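Local coordinates for putative periplasmic protein (Salmonella enterica, PDB 3OE3) that probably binds and inhibits host C-type lysozyme in the periplasm, helping the bacterium withstand this cell-wall-degrading enzyme, at residues S8-N13 with M18-V23; V23-E26 with A30-I33; I34-E39 with A72-G77; R44-A49 with K64-G69. One frame throughout, in Å; residues are numbered along the deposited sequence.

Contact 1 of 4, residues S8-N13 with M18-V23; sequences SIYTCN and MEVIYV
Ser-8, Ile-9 and Tyr-10 run antiparallel to Val-20, Glu-19 and Met-18, forming part of the first hairpin of an eight-stranded antiparallel beta barrel. The strand axes come within 4.8 Å, with 153° between their directions. Ser-8 with Val-20 and Tyr-10 with Met-18 are hydrogen-bonded pairs, each making two bonds, such as Ser-8 N to Val-20 O at 2.8 Å. Ile-9 and Glu-19 form the non-hydrogen-bonded pair between them. On their face, Ile-9 CG1 lies alongside Glu-19 CG, while the Glu-19 carboxylate goes on to Lys-7 and to the backbone N of Met-40 of the second subunit.

The other face is the buried one. Tyr-10 and the selenomethionine Met-18 lie side by side there, and a bend at chi3 (67°) swings Met-18 CE over one face of the Tyr-10 ring, 4.1 Å from its centroid, as a CH-pi contact. Val-20 CG2 comes obliquely to Tyr-10 CE1 at 3.8 Å. Cys-12 SG, disulfide-bonded to Cys-86, touches Met-18 CB at 4.0 Å. Tyr-22 arrives from the opposite direction with Ser-8 OG at its ring edge, and its OH donates to Tyr-10 OH at 2.8 Å.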
loop_
_atom_site.group_PDB
_atom_site.type_symbol
_atom_site.label_atom_id
_atom_site.label_comp_id
_atom_site.label_asym_id
_atom_site.label_seq_id
_atom_site.Cartn_x
_atom_site.Cartn_y
_atom_site.Cartn_z
ATOM N N SER C 8 1.641 -10.009 -0.993
ATOM C CA SER C 8 2.616 -10.993 -1.437
ATOM C C SER C 8 3.970 -10.641 -0.878
ATOM O O SER C 8 4.349 -9.474 -0.836
ATOM C CB SER C 8 2.704 -11.007 -2.954
ATOM O OG SER C 8 1.561 -11.618 -3.526
ATOM N N ILE C 9 4.706 -11.655 -0.451
ATOM C CA ILE C 9 6.059 -11.444 0.028
ATOM C C ILE C 9 7.032 -12.176 -0.907
ATOM O O ILE C 9 6.828 -13.352 -1.228
ATOM C CB ILE C 9 6.204 -11.911 1.488
ATOM C CG1 ILE C 9 5.273 -11.080 2.388
ATOM C CG2 ILE C 9 7.658 -11.823 1.957
ATOM C CD1 ILE C 9 5.428 -11.342 3.856
ATOM N N TYR C 10 8.066 -11.466 -1.374
ATOM C CA TYR C 10 9.031 -12.032 -2.318
ATOM C C TYR C 10 10.394 -12.099 -1.666
ATOM O O TYR C 10 10.797 -11.170 -0.965
ATOM C CB TYR C 10 9.161 -11.140 -3.562
ATOM C CG TYR C 10 7.953 -11.084 -4.480
ATOM C CD1 TYR C 10 6.889 -10.216 -4.209
ATOM C CD2 TYR C 10 7.893 -11.858 -5.635
ATOM C CE1 TYR C 10 5.802 -10.156 -5.041
ATOM C CE2 TYR C 10 6.778 -11.798 -6.476
ATOM C CZ TYR C 10 5.738 -10.941 -6.160
ATOM O OH TYR C 10 4.625 -10.860 -6.991
ATOM N N THR C 11 11.110 -13.195 -1.909
ATOM C CA THR C 11 12.522 -13.277 -1.573
ATOM C C THR C 11 13.330 -12.859 -2.792
ATOM O O THR C 11 13.108 -13.371 -3.895
ATOM C CB THR C 11 12.924 -14.697 -1.126
ATOM O OG1 THR C 11 12.238 -15.672 -1.924
ATOM C CG2 THR C 11 12.545 -14.902 0.329
ATOM N N CYS C 12 14.241 -11.908 -2.593
ATOM C CA CYS C 12 15.059 -11.349 -3.678
ATOM C C CYS C 12 16.550 -11.545 -3.447
ATOM O O CYS C 12 16.976 -12.020 -2.379
ATOM C CB CYS C 12 14.794 -9.849 -3.826
ATOM S SG CYS C 12 13.027 -9.438 -3.948
ATOM N N ASN C 13 17.350 -11.191 -4.458
ATOM C CA ASN C 13 18.793 -11.360 -4.355
ATOM C C ASN C 13 19.353 -10.526 -3.207
ATOM O O ASN C 13 18.704 -9.591 -2.732
ATOM C CB ASN C 13 19.483 -10.959 -5.661
ATOM C CG ASN C 13 19.280 -11.967 -6.779
ATOM O OD1 ASN C 13 18.922 -13.126 -6.550
ATOM N ND2 ASN C 13 19.548 -11.533 -8.007
HETATM N N MSE C 18 10.849 -8.249 -0.535
HETATM C CA MSE C 18 9.938 -7.208 -1.038
HETATM C C MSE C 18 8.505 -7.562 -0.709
HETATM O O MSE C 18 8.042 -8.625 -1.100
HETATM C CB MSE C 18 10.075 -7.085 -2.561
HETATM C CG MSE C 18 9.175 -6.048 -3.193
HETATM SE SE MSE C 18 9.508 -5.764 -5.095
HETATM C CE MSE C 18 8.917 -7.509 -5.748
ATOM N N GLU C 19 7.802 -6.686 0.014
ATOM C CA GLU C 19 6.361 -6.805 0.192
ATOM C C GLU C 19 5.650 -6.063 -0.946
ATOM O O GLU C 19 6.024 -4.947 -1.300
ATOM C CB GLU C 19 5.910 -6.151 1.506
ATOM C CG GLU C 19 5.997 -7.006 2.740
ATOM C CD GLU C 19 5.282 -6.369 3.919
ATOM O OE1 GLU C 19 4.713 -5.264 3.757
ATOM O OE2 GLU C 19 5.289 -6.978 5.006
ATOM N N VAL C 20 4.612 -6.676 -1.495
ATOM C CA VAL C 20 3.741 -5.979 -2.428
ATOM C C VAL C 20 2.300 -6.188 -1.986
ATOM O O VAL C 20 1.895 -7.302 -1.669
ATOM C CB VAL C 20 3.916 -6.483 -3.877
ATOM C CG1 VAL C 20 3.075 -5.622 -4.835
ATOM C CG2 VAL C 20 5.395 -6.460 -4.302
ATOM N N ILE C 21 1.542 -5.099 -1.933
ATOM C CA ILE C 21 0.095 -5.184 -1.765
ATOM C C ILE C 21 -0.515 -5.117 -3.157
ATOM O O ILE C 21 -0.272 -4.165 -3.894
ATOM C CB ILE C 21 -0.470 -4.024 -0.918
ATOM C CG1 ILE C 21 0.171 -3.972 0.466
ATOM C CG2 ILE C 21 -1.972 -4.165 -0.787
ATOM C CD1 ILE C 21 -0.083 -5.172 1.323
ATOM N N TYR C 22 -1.269 -6.147 -3.533
ATOM C CA TYR C 22 -1.946 -6.131 -4.814
ATOM C C TYR C 22 -3.428 -5.851 -4.605
ATOM O O TYR C 22 -4.053 -6.423 -3.710
ATOM C CB TYR C 22 -1.785 -7.479 -5.520
ATOM C CG TYR C 22 -0.380 -7.733 -6.046
ATOM C CD1 TYR C 22 0.101 -7.027 -7.137
ATOM C CD2 TYR C 22 0.441 -8.696 -5.472
ATOM C CE1 TYR C 22 1.367 -7.260 -7.643
ATOM C CE2 TYR C 22 1.727 -8.945 -5.980
ATOM C CZ TYR C 22 2.179 -8.210 -7.066
ATOM O OH TYR C 22 3.442 -8.426 -7.609
ATOM N N VAL C 23 -3.969 -4.970 -5.436
ATOM C CA VAL C 23 -5.394 -4.650 -5.451
ATOM C C VAL C 23 -5.951 -5.134 -6.779
ATOM O O VAL C 23 -5.499 -4.723 -7.846
ATOM C CB VAL C 23 -5.635 -3.142 -5.323
ATOM C CG1 VAL C 23 -7.154 -2.826 -5.351
ATOM C CG2 VAL C 23 -4.983 -2.615 -4.040
#

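Contact 2 of 4, residues V23-E26 with A30-I33; sequences VNTE and AYAI
Val-23 and Tyr-31 stand directly across from each other, and their side chains meet at a slant. With Val-23 CG1 opposite the backbone N (chi1 180°), that methyl comes obliquely to the ring, 4.0 Å from Tyr-31 CD1. Further along the same ring Thr-25 contributes its methyl: CG2 lies at the ring edge, near the plane, 4.3 Å from Tyr-31 CE1. The threonine hydroxyl is turned elsewhere, to the backbone N of Asn-29. The phenol end of Tyr-31 also has its partner outside the pair, a hydrogen bond from its OH to Glu-4 of the second subunit, and Val-23 packs on its own counterpart there. This face of the sheet therefore looks toward the dimer partner.

The two segments join the end of strand 16-24, with the loop residues after it, to the start of strand 30-36, in the second hairpin of the barrel. Val-23 and Tyr-31 are a hydrogen-bonded antiparallel pair. Tyr-31 N reaches Val-23 O in the carbonyl plane at 2.9 Å, whereas Val-23 N, 3.0 Å from Tyr-31 O, sits 45° out of that carbonyl's plane.

Asn-24 and Ala-30 point to the other face as the adjoining non-hydrogen-bonded pair. The Asn-24 side chain turns back so that OD1 lies 3.7 Å from Ala-30 CB, and Ala-30 CA makes a C-H...O contact with Val-23 O at 3.3 Å. Water 1 lies 2.9 Å from both Asn-24 OD1 and Tyr-31 O and probably links them; Tyr-31 O also accepts from Val-23 N.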
loop_
_atom_site.group_PDB
_atom_site.type_symbol
_atom_site.label_atom_id
_atom_site.label_comp_id
_atom_site.label_asym_id
_atom_site.label_seq_id
_atom_site.Cartn_x
_atom_site.Cartn_y
_atom_site.Cartn_z
ATOM N N VAL C 23 -3.969 -4.970 -5.436
ATOM C CA VAL C 23 -5.394 -4.650 -5.451
ATOM C C VAL C 23 -5.951 -5.134 -6.779
ATOM O O VAL C 23 -5.499 -4.723 -7.846
ATOM C CB VAL C 23 -5.635 -3.142 -5.323
ATOM C CG1 VAL C 23 -7.154 -2.826 -5.351
ATOM C CG2 VAL C 23 -4.983 -2.615 -4.040
ATOM N N ASN C 24 -6.907 -6.046 -6.709
ATOM C CA ASN C 24 -7.525 -6.572 -7.907
ATOM C C ASN C 24 -9.021 -6.450 -7.720
ATOM O O ASN C 24 -9.613 -7.252 -7.008
ATOM C CB ASN C 24 -7.131 -8.033 -8.099
ATOM C CG ASN C 24 -5.692 -8.185 -8.526
ATOM O OD1 ASN C 24 -5.335 -7.821 -9.641
ATOM N ND2 ASN C 24 -4.862 -8.712 -7.641
ATOM N N THR C 25 -9.624 -5.450 -8.350
ATOM C CA THR C 25 -11.024 -5.140 -8.047
ATOM C C THR C 25 -11.942 -6.161 -8.703
ATOM O O THR C 25 -11.550 -6.862 -9.641
ATOM C CB THR C 25 -11.444 -3.712 -8.488
ATOM O OG1 THR C 25 -11.587 -3.658 -9.910
ATOM C CG2 THR C 25 -10.409 -2.661 -8.036
ATOM N N GLU C 26 -13.157 -6.242 -8.183
ATOM C CA GLU C 26 -14.161 -7.155 -8.706
ATOM C C GLU C 26 -14.392 -6.977 -10.207
ATOM O O GLU C 26 -14.657 -7.949 -10.920
ATOM C CB GLU C 26 -15.465 -6.962 -7.940
ATOM C CG GLU C 26 -15.318 -7.163 -6.447
ATOM C CD GLU C 26 -16.531 -6.699 -5.671
ATOM O OE1 GLU C 26 -17.021 -5.576 -5.930
ATOM O OE2 GLU C 26 -16.989 -7.458 -4.794
ATOM N N ALA C 30 -6.487 -3.432 -11.796
ATOM C CA ALA C 30 -5.330 -3.915 -11.034
ATOM C C ALA C 30 -4.381 -2.802 -10.640
ATOM O O ALA C 30 -4.026 -1.954 -11.460
ATOM C CB ALA C 30 -4.573 -4.989 -11.835
ATOM N N TYR C 31 -3.967 -2.824 -9.374
ATOM C CA TYR C 31 -3.010 -1.863 -8.839
ATOM C C TYR C 31 -2.033 -2.624 -7.962
ATOM O O TYR C 31 -2.279 -3.781 -7.592
ATOM C CB TYR C 31 -3.702 -0.781 -8.001
ATOM C CG TYR C 31 -4.866 -0.115 -8.699
ATOM C CD1 TYR C 31 -6.147 -0.645 -8.601
ATOM C CD2 TYR C 31 -4.698 1.055 -9.423
ATOM C CE1 TYR C 31 -7.219 -0.045 -9.234
ATOM C CE2 TYR C 31 -5.776 1.670 -10.054
ATOM C CZ TYR C 31 -7.030 1.110 -9.956
ATOM O OH TYR C 31 -8.132 1.693 -10.565
ATOM N N ALA C 32 -0.927 -1.972 -7.621
ATOM C CA ALA C 32 0.036 -2.540 -6.688
ATOM C C ALA C 32 0.541 -1.437 -5.790
ATOM O O ALA C 32 0.538 -0.274 -6.169
ATOM C CB ALA C 32 1.200 -3.178 -7.446
ATOM N N ILE C 33 0.975 -1.795 -4.584
ATOM C CA ILE C 33 1.628 -0.824 -3.722
ATOM C C ILE C 33 2.904 -1.442 -3.189
ATOM O O ILE C 33 2.897 -2.568 -2.700
ATOM C CB ILE C 33 0.771 -0.412 -2.511
ATOM C CG1 ILE C 33 -0.633 0.024 -2.940
ATOM C CG2 ILE C 33 1.453 0.736 -1.754
ATOM C CD1 ILE C 33 -1.602 0.035 -1.780
HETATM O O HOH W 1 -2.933 -6.191 -9.133
#

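Contact 3 of 4, residues I34-E39 with A72-G77; sequences ISQVNE and AELVEG
Ile-34 and Leu-74 reach toward each other and meet end to end through their methyl groups, with their CA atoms still 9.6 Å apart. This apolar touch carries the contact: Ile-34 CD1 lies 3.6 Å from Leu-74 CD1 and 3.8 Å from Leu-74 CD2, so a single methyl rests against the fork of the leucine. Ile-34 gets there with CG1 placed between its backbone N and carbonyl carbon (chi1 62°), the crowded position, followed by an extended chi2.

A second kind of contact sets a polar group against an apolar one. Gln-36 bends at chi2 (-68°) and approaches from the opposite direction to Leu-74, laying CG and its amide near Leu-74 CD2, with Gln-36 NE2 at 3.9 Å. Leu-74 CD2 therefore touches both Ile-34 and Gln-36.

No hydrogen bond links the two segments. The backbone bonding near Gln-36 is local: a type I' turn from Gln-36 to Glu-39 is closed by paired bonds, Glu-39 N to Gln-36 O and Gln-36 N to Glu-39 O, each of 2.9 Å.

The arrangement is one of contact across the interior of a closed barrel. Strands 30-36 and 71-76 lie on opposite sides of the eight-stranded ring, with three strands between them whichever way round the barrel is counted. Met-18 and Val-82 touch Leu-74, Val-20 of strand 16-24 lies against Ile-34, and Tyr-63 and Val-82 touch Gln-36.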
loop_
_atom_site.group_PDB
_atom_site.type_symbol
_atom_site.label_atom_id
_atom_site.label_comp_id
_atom_site.label_asym_id
_atom_site.label_seq_id
_atom_site.Cartn_x
_atom_site.Cartn_y
_atom_site.Cartn_z
ATOM N N ILE C 34 3.995 -0.697 -3.309
ATOM C CA ILE C 34 5.286 -1.111 -2.745
ATOM C C ILE C 34 5.771 -0.056 -1.763
ATOM O O ILE C 34 5.250 1.051 -1.736
ATOM C CB ILE C 34 6.348 -1.339 -3.852
ATOM C CG1 ILE C 34 6.623 -0.045 -4.615
ATOM C CG2 ILE C 34 5.914 -2.476 -4.780
ATOM C CD1 ILE C 34 7.855 -0.129 -5.577
ATOM N N SER C 35 6.753 -0.405 -0.936
ATOM C CA SER C 35 7.337 0.537 -0.004
ATOM C C SER C 35 8.823 0.662 -0.334
ATOM O O SER C 35 9.542 -0.334 -0.339
ATOM C CB SER C 35 7.137 0.031 1.429
ATOM O OG SER C 35 7.714 0.899 2.381
ATOM N N GLN C 36 9.257 1.880 -0.640
ATOM C CA GLN C 36 10.670 2.184 -0.921
ATOM C C GLN C 36 11.074 3.495 -0.263
ATOM O O GLN C 36 10.313 4.455 -0.276
ATOM C CB GLN C 36 10.900 2.308 -2.430
ATOM C CG GLN C 36 11.040 0.993 -3.157
ATOM C CD GLN C 36 12.318 0.276 -2.780
ATOM O OE1 GLN C 36 13.409 0.840 -2.865
ATOM N NE2 GLN C 36 12.190 -0.964 -2.333
ATOM N N VAL C 37 12.293 3.546 0.275
ATOM C CA VAL C 37 12.785 4.742 0.939
ATOM C C VAL C 37 11.749 5.261 1.931
ATOM O O VAL C 37 11.514 6.466 2.042
ATOM C CB VAL C 37 13.176 5.841 -0.059
ATOM C CG1 VAL C 37 14.125 6.845 0.606
ATOM C CG2 VAL C 37 13.841 5.218 -1.277
ATOM N N ASN C 38 11.132 4.325 2.644
ATOM C CA ASN C 38 10.209 4.658 3.726
ATOM C C ASN C 38 8.962 5.391 3.242
ATOM O O ASN C 38 8.372 6.185 3.976
ATOM C CB ASN C 38 10.925 5.478 4.803
ATOM C CG ASN C 38 10.161 5.519 6.110
ATOM O OD1 ASN C 38 9.288 4.689 6.356
ATOM N ND2 ASN C 38 10.485 6.490 6.956
ATOM N N GLU C 39 8.578 5.125 1.997
ATOM C CA GLU C 39 7.365 5.684 1.415
ATOM C C GLU C 39 6.589 4.586 0.704
ATOM O O GLU C 39 7.166 3.702 0.074
ATOM C CB GLU C 39 7.700 6.766 0.376
ATOM C CG GLU C 39 8.578 7.886 0.885
ATOM C CD GLU C 39 8.746 8.990 -0.133
ATOM O OE1 GLU C 39 8.944 8.688 -1.329
ATOM O OE2 GLU C 39 8.685 10.168 0.271
ATOM N N ALA C 72 9.393 -11.640 -10.078
ATOM C CA ALA C 72 9.231 -10.197 -10.177
ATOM C C ALA C 72 10.591 -9.509 -10.172
ATOM O O ALA C 72 11.589 -10.073 -9.713
ATOM C CB ALA C 72 8.378 -9.675 -9.027
ATOM N N GLU C 73 10.606 -8.275 -10.665
ATOM C CA GLU C 73 11.793 -7.440 -10.672
ATOM C C GLU C 73 11.335 -6.019 -10.416
ATOM O O GLU C 73 10.373 -5.562 -11.029
ATOM C CB GLU C 73 12.496 -7.492 -12.039
ATOM C CG GLU C 73 12.828 -8.891 -12.546
ATOM C CD GLU C 73 14.128 -9.428 -11.975
ATOM O OE1 GLU C 73 14.880 -8.638 -11.376
ATOM O OE2 GLU C 73 14.401 -10.636 -12.132
ATOM N N LEU C 74 12.014 -5.322 -9.515
ATOM C CA LEU C 74 11.754 -3.903 -9.300
ATOM C C LEU C 74 12.926 -3.071 -9.800
ATOM O O LEU C 74 14.090 -3.297 -9.436
ATOM C CB LEU C 74 11.468 -3.593 -7.816
ATOM C CG LEU C 74 11.163 -2.129 -7.479
ATOM C CD1 LEU C 74 9.842 -1.683 -8.087
ATOM C CD2 LEU C 74 11.165 -1.926 -5.958
ATOM N N VAL C 75 12.596 -2.127 -10.671
ATOM C CA VAL C 75 13.588 -1.220 -11.240
ATOM C C VAL C 75 13.162 0.239 -11.075
ATOM O O VAL C 75 12.023 0.537 -10.693
ATOM C CB VAL C 75 13.859 -1.517 -12.736
ATOM C CG1 VAL C 75 14.280 -2.980 -12.924
ATOM C CG2 VAL C 75 12.647 -1.185 -13.586
ATOM N N GLU C 76 14.086 1.147 -11.369
ATOM C CA GLU C 76 13.794 2.571 -11.388
ATOM C C GLU C 76 14.561 3.171 -12.554
ATOM O O GLU C 76 15.478 2.537 -13.092
ATOM C CB GLU C 76 14.244 3.229 -10.074
ATOM C CG GLU C 76 15.734 3.075 -9.797
ATOM C CD GLU C 76 16.149 3.603 -8.429
ATOM O OE1 GLU C 76 15.402 4.420 -7.852
ATOM O OE2 GLU C 76 17.227 3.200 -7.934
ATOM N N GLY C 77 14.196 4.387 -12.937
ATOM C CA GLY C 77 14.895 5.082 -14.003
ATOM C C GLY C 77 15.000 4.247 -15.263
ATOM O O GLY C 77 14.031 3.623 -15.703
#

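Contact 4 of 4, residues R44-A49 with K64-G69; sequences RLMKMA and KLYTKG
Met-46, which follows strand 39-45, leans over Lys-64 and Tyr-66 of strand 64-68, on the outer surface of the antiparallel barrel. Strand 52-56 runs between the two segments in the sheet: the backbone of Met-46 bonds to Asn-53, and that of Leu-65 to Tyr-54. The contact is thus a bridge of side chains over an intervening strand, and the CA atoms of Met-46 and Lys-64 are 9.7 Å apart.

From its CB, which points toward the 64-69 segment, the selenomethionine Met-46 runs out over this middle strand, where its side chain packs on Asn-53 and Glu-55. CG sits beside the backbone N, and the extended chi2 (178°) carries SE out as far as Lys-64. SE meets the aliphatic part of that lysine, 4.2 Å from Lys-64 CE, with the two side chains crossing at about a right angle. A final bend at chi3 (-65°) then turns the terminal methyl along the strand toward Tyr-66.

No hydrogen bond joins the segments, and Met-46, Lys-64 and Tyr-66 are all partly exposed, so this is a light, apolar surface contact. Lys-47, next in the chain, is the centre of an inverse gamma turn. Tyr-66 itself is backed by Asn-53 and Val-75, and Met-46 CE comes to it obliquely, 4.3 Å from Tyr-66 CE1.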
loop_
_atom_site.group_PDB
_atom_site.type_symbol
_atom_site.label_atom_id
_atom_site.label_comp_id
_atom_site.label_asym_id
_atom_site.label_seq_id
_atom_site.Cartn_x
_atom_site.Cartn_y
_atom_site.Cartn_z
ATOM N N ARG C 44 -0.026 1.474 -11.035
ATOM C CA ARG C 44 -1.129 1.034 -11.889
ATOM C C ARG C 44 -0.600 -0.031 -12.848
ATOM O O ARG C 44 0.577 -0.020 -13.220
ATOM C CB ARG C 44 -1.696 2.221 -12.686
ATOM C CG ARG C 44 -0.686 2.811 -13.668
ATOM C CD ARG C 44 -1.294 3.884 -14.544
ATOM N NE ARG C 44 -2.409 3.356 -15.321
ATOM C CZ ARG C 44 -2.285 2.779 -16.516
ATOM N NH1 ARG C 44 -1.092 2.659 -17.086
ATOM N NH2 ARG C 44 -3.364 2.329 -17.143
ATOM N N LEU C 45 -1.458 -0.962 -13.248
ATOM C CA LEU C 45 -1.091 -1.954 -14.245
ATOM C C LEU C 45 -0.950 -1.299 -15.620
ATOM O O LEU C 45 -1.822 -0.531 -16.050
ATOM C CB LEU C 45 -2.140 -3.071 -14.302
ATOM C CG LEU C 45 -1.867 -4.201 -15.293
ATOM C CD1 LEU C 45 -0.833 -5.158 -14.745
ATOM C CD2 LEU C 45 -3.165 -4.948 -15.653
HETATM N N MSE C 46 0.148 -1.608 -16.305
HETATM C CA MSE C 46 0.341 -1.171 -17.683
HETATM C C MSE C 46 -0.285 -2.191 -18.625
HETATM O O MSE C 46 0.156 -3.335 -18.703
HETATM C CB MSE C 46 1.829 -0.996 -18.001
HETATM C CG MSE C 46 2.455 0.218 -17.325
HETATM SE SE MSE C 46 4.377 0.385 -17.693
HETATM C CE MSE C 46 4.941 -1.183 -16.830
ATOM N N LYS C 47 -1.310 -1.777 -19.347
ATOM C CA LYS C 47 -1.923 -2.689 -20.308
ATOM C C LYS C 47 -0.963 -3.015 -21.458
ATOM O O LYS C 47 -1.052 -2.459 -22.549
ATOM C CB LYS C 47 -3.260 -2.151 -20.810
ATOM C CG LYS C 47 -4.441 -2.569 -19.939
ATOM C CD LYS C 47 -4.359 -1.976 -18.543
ATOM C CE LYS C 47 -5.378 -0.860 -18.377
ATOM N NZ LYS C 47 -6.739 -1.321 -18.767
HETATM N N MSE C 48 -0.035 -3.927 -21.190
HETATM C CA MSE C 48 0.978 -4.304 -22.164
HETATM C C MSE C 48 1.248 -5.801 -22.115
HETATM O O MSE C 48 0.483 -6.562 -21.522
HETATM C CB MSE C 48 2.278 -3.553 -21.892
HETATM C CG MSE C 48 2.875 -3.881 -20.545
HETATM SE SE MSE C 48 4.690 -3.220 -20.323
HETATM C CE MSE C 48 4.368 -1.310 -20.485
ATOM N N ALA C 49 2.350 -6.210 -22.737
ATOM C CA ALA C 49 2.725 -7.617 -22.809
ATOM C C ALA C 49 2.685 -8.290 -21.441
ATOM O O ALA C 49 3.154 -7.734 -20.449
ATOM C CB ALA C 49 4.108 -7.759 -23.431
ATOM N N LYS C 64 9.167 0.898 -11.593
ATOM C CA LYS C 64 8.339 -0.032 -12.328
ATOM C C LYS C 64 8.564 -1.451 -11.792
ATOM O O LYS C 64 9.697 -1.861 -11.471
ATOM C CB LYS C 64 8.631 0.046 -13.832
ATOM C CG LYS C 64 8.215 1.364 -14.468
ATOM C CD LYS C 64 8.482 1.359 -15.973
ATOM C CE LYS C 64 7.822 2.544 -16.661
ATOM N NZ LYS C 64 8.135 3.828 -15.983
ATOM N N LEU C 65 7.468 -2.186 -11.678
ATOM C CA LEU C 65 7.486 -3.524 -11.127
ATOM C C LEU C 65 7.070 -4.461 -12.246
ATOM O O LEU C 65 5.951 -4.369 -12.784
ATOM C CB LEU C 65 6.497 -3.605 -9.942
ATOM C CG LEU C 65 6.241 -4.993 -9.351
ATOM C CD1 LEU C 65 7.508 -5.500 -8.655
ATOM C CD2 LEU C 65 5.041 -4.971 -8.370
ATOM N N TYR C 66 7.980 -5.346 -12.638
ATOM C CA TYR C 66 7.688 -6.276 -13.710
ATOM C C TYR C 66 7.505 -7.656 -13.130
ATOM O O TYR C 66 8.395 -8.168 -12.455
ATOM C CB TYR C 66 8.826 -6.289 -14.728
ATOM C CG TYR C 66 9.020 -4.959 -15.399
ATOM C CD1 TYR C 66 8.380 -4.664 -16.588
ATOM C CD2 TYR C 66 9.830 -3.985 -14.833
ATOM C CE1 TYR C 66 8.551 -3.440 -17.202
ATOM C CE2 TYR C 66 10.004 -2.760 -15.442
ATOM C CZ TYR C 66 9.365 -2.498 -16.627
ATOM O OH TYR C 66 9.541 -1.278 -17.241
ATOM N N THR C 67 6.356 -8.266 -13.391
ATOM C CA THR C 67 6.089 -9.574 -12.820
ATOM C C THR C 67 5.640 -10.566 -13.881
ATOM O O THR C 67 5.011 -10.197 -14.875
ATOM C CB THR C 67 5.034 -9.512 -11.692
ATOM O OG1 THR C 67 3.715 -9.574 -12.247
ATOM C CG2 THR C 67 5.189 -8.229 -10.865
ATOM N N LYS C 68 5.982 -11.827 -13.643
ATOM C CA LYS C 68 5.715 -12.920 -14.557
ATOM C C LYS C 68 5.579 -14.169 -13.709
ATOM O O LYS C 68 6.553 -14.623 -13.122
ATOM C CB LYS C 68 6.883 -13.078 -15.530
ATOM C CG LYS C 68 6.692 -14.167 -16.569
ATOM C CD LYS C 68 5.586 -13.811 -17.541
ATOM C CE LYS C 68 5.386 -14.917 -18.567
ATOM N NZ LYS C 68 6.655 -15.235 -19.280
ATOM N N GLY C 69 4.372 -14.723 -13.635
ATOM C CA GLY C 69 4.133 -15.879 -12.789
ATOM C C GLY C 69 4.459 -15.572 -11.336
ATOM O O GLY C 69 3.892 -14.654 -10.731
#

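In the fold
All four contacts belong to one antiparallel barrel. Contacts 1 (partly buried) and 2 join sequence neighbours by backbone hydrogen bonds and share strand 16-24, with Val-23 in both; contacts 3 and 4 link strands that do not pair, through side chains alone. Contact 3 crosses the buried interior mainly with methyl groups, and meets contact 1 there where Met-18 SE packs on Leu-74 CB. Contact 4 is the surface member, built from Met-46, the aliphatic part of Lys-64 and the Tyr-66 ring on the outside, yet Leu-65 between its touching residues turns inward onto Met-18, Val-20 and Tyr-22. Contact 2 is also buried, with the second subunit against its Val-23 and Tyr-31 face.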